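Local coordinates for core protein VP7 (African horsesickness virus, PDB 1AHS), which forms the surface layer of the viral core as trimers that bind the underlying protein VP3, this chain being its top domain, at residues P65-C70 against S76-P81. Residues are numbered along the deposited sequence; the frame is centred on the assembly and turned at random.
Sequences PLRIFC and SLESAP
F69 and L77 face each other as an antiparallel hydrogen-bonded pair: F69 N reaches L77 O at 2.9 Å, and L77 N returns to F69 O at 2.8 Å. Next along, C70 and S76 form a non-hydrogen-bonded pair, and this completes a short two-stranded beta hairpin. Beyond L77 the ladder gives way to a side-chain bond, in which S79 OG donates to L66 O at 2.8 Å. A serine suits this place because its short hydroxyl can stand in for a backbone N-H; with OG turned beside its own backbone N (chi1 -87°), it also accepts from the backbone N of I117, so one small group joins three chain segments. The side chains of R67 and E78 extend alongside each other in the same direction, and their length lets the charged ends meet in a salt bridge. That bond is weak, with R67 NH1 3.4 Å from E78 OE1 and the guanidinium and carboxylate planes 38° apart; the stronger partner of R67 is E9 of the second subunit, bound through NE. The apolar packing centres on F69, whose CG stands between the backbone N and the carbonyl carbon (chi1 66°), which swings the ring back toward 76-81. L77 CB sits over one ring face in a CH-pi contact, 4.0 Å from the centroid, while L77 CD2 touches F69 CE2 at 3.6 Å. A broad flat ring and a branched leucine thus cover each other, and S79 CA lies in plane at the ring edge. The hairpin leaves the end of strand 59-65 and lies against strand 116-122, where L66 and F69 both pack on I117, while R15 of the second subunit hydrogen-bonds S76 OG and packs on I68, bringing the hairpin into the trimer interface.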
loop_
_atom_site.group_PDB
_atom_site.type_symbol
_atom_site.label_atom_id
_atom_site.label_comp_id
_atom_site.label_asym_id
_atom_site.label_seq_id
_atom_site.Cartn_x
_atom_site.Cartn_y
_atom_site.Cartn_z
ATOM N N PRO B 65 -5.318 -10.720 8.521
ATOM C CA PRO B 65 -3.964 -10.710 9.055
ATOM C C PRO B 65 -2.985 -10.631 7.906
ATOM O O PRO B 65 -3.369 -10.889 6.769
ATOM C CB PRO B 65 -3.885 -12.058 9.765
ATOM C CG PRO B 65 -4.722 -12.938 8.909
ATOM C CD PRO B 65 -5.914 -12.064 8.614
ATOM N N LEU B 66 -1.751 -10.200 8.170
ATOM C CA LEU B 66 -0.790 -10.150 7.090
ATOM C C LEU B 66 -0.012 -11.416 7.199
ATOM O O LEU B 66 0.613 -11.670 8.225
ATOM C CB LEU B 66 0.201 -8.992 7.216
ATOM C CG LEU B 66 -0.128 -7.501 7.217
ATOM C CD1 LEU B 66 0.843 -6.752 6.316
ATOM C CD2 LEU B 66 -1.542 -7.256 6.822
ATOM N N ARG B 67 -0.077 -12.228 6.168
ATOM C CA ARG B 67 0.676 -13.450 6.153
ATOM C C ARG B 67 2.201 -13.137 6.346
ATOM O O ARG B 67 2.884 -13.838 7.095
ATOM C CB ARG B 67 0.364 -14.190 4.839
ATOM C CG ARG B 67 1.295 -15.356 4.510
ATOM C CD ARG B 67 1.124 -16.563 5.418
ATOM N NE ARG B 67 0.816 -17.744 4.605
ATOM C CZ ARG B 67 1.689 -18.705 4.315
ATOM N NH1 ARG B 67 2.933 -18.633 4.792
ATOM N NH2 ARG B 67 1.333 -19.706 3.508
ATOM N N ILE B 68 2.762 -12.157 5.623
ATOM C CA ILE B 68 4.163 -11.787 5.862
ATOM C C ILE B 68 4.273 -10.256 6.043
ATOM O O ILE B 68 3.530 -9.481 5.419
ATOM C CB ILE B 68 5.233 -12.288 4.779
ATOM C CG1 ILE B 68 4.954 -11.677 3.469
ATOM C CG2 ILE B 68 5.304 -13.802 4.587
ATOM C CD1 ILE B 68 5.902 -10.597 3.256
ATOM N N PHE B 69 5.146 -9.828 6.950
ATOM C CA PHE B 69 5.377 -8.426 7.201
ATOM C C PHE B 69 6.816 -8.336 7.723
ATOM O O PHE B 69 7.523 -9.313 7.618
ATOM C CB PHE B 69 4.310 -7.869 8.169
ATOM C CG PHE B 69 4.364 -8.434 9.560
ATOM C CD1 PHE B 69 3.638 -9.552 9.893
ATOM C CD2 PHE B 69 5.100 -7.808 10.543
ATOM C CE1 PHE B 69 3.649 -10.034 11.191
ATOM C CE2 PHE B 69 5.111 -8.279 11.830
ATOM C CZ PHE B 69 4.377 -9.398 12.143
ATOM N N CYS B 70 7.277 -7.226 8.290
ATOM C CA CYS B 70 8.662 -7.183 8.778
ATOM C C CYS B 70 8.842 -6.579 10.161
ATOM O O CYS B 70 7.955 -5.913 10.693
ATOM C CB CYS B 70 9.565 -6.446 7.792
ATOM S SG CYS B 70 9.270 -4.731 7.611
ATOM N N SER B 76 11.720 -10.583 7.451
ATOM C CA SER B 76 10.372 -11.112 7.311
ATOM C C SER B 76 9.845 -11.810 8.545
ATOM O O SER B 76 10.517 -12.627 9.161
ATOM C CB SER B 76 10.271 -12.052 6.128
ATOM O OG SER B 76 10.516 -11.361 4.926
ATOM N N LEU B 77 8.574 -11.597 8.811
ATOM C CA LEU B 77 7.925 -12.156 9.975
ATOM C C LEU B 77 6.540 -12.598 9.474
ATOM O O LEU B 77 6.101 -12.107 8.425
ATOM C CB LEU B 77 7.799 -11.006 10.949
ATOM C CG LEU B 77 8.223 -11.110 12.395
ATOM C CD1 LEU B 77 9.564 -11.736 12.450
ATOM C CD2 LEU B 77 8.211 -9.731 13.033
ATOM N N GLU B 78 5.913 -13.597 10.112
ATOM C CA GLU B 78 4.545 -14.030 9.737
ATOM C C GLU B 78 3.663 -13.839 10.956
ATOM O O GLU B 78 4.103 -13.993 12.107
ATOM C CB GLU B 78 4.441 -15.495 9.306
ATOM C CG GLU B 78 5.641 -16.021 8.542
ATOM C CD GLU B 78 5.338 -17.256 7.725
ATOM O OE1 GLU B 78 4.199 -17.775 7.848
ATOM O OE2 GLU B 78 6.237 -17.678 6.938
ATOM N N SER B 79 2.424 -13.452 10.690
ATOM C CA SER B 79 1.426 -13.216 11.717
ATOM C C SER B 79 1.059 -14.525 12.407
ATOM O O SER B 79 0.968 -15.608 11.761
ATOM C CB SER B 79 0.155 -12.624 11.079
ATOM O OG SER B 79 0.226 -11.219 10.991
ATOM N N ALA B 80 0.817 -14.405 13.707
ATOM C CA ALA B 80 0.418 -15.528 14.519
ATOM C C ALA B 80 -0.985 -16.071 14.151
ATOM O O ALA B 80 -1.858 -15.363 13.641
ATOM C CB ALA B 80 0.458 -15.129 15.957
ATOM N N PRO B 81 -1.199 -17.372 14.332
ATOM C CA PRO B 81 -2.529 -17.874 13.991
ATOM C C PRO B 81 -3.515 -17.544 15.126
ATOM O O PRO B 81 -3.117 -17.073 16.207
ATOM C CB PRO B 81 -2.281 -19.362 13.863
ATOM C CG PRO B 81 -1.226 -19.594 14.958
ATOM C CD PRO B 81 -0.305 -18.451 14.793
#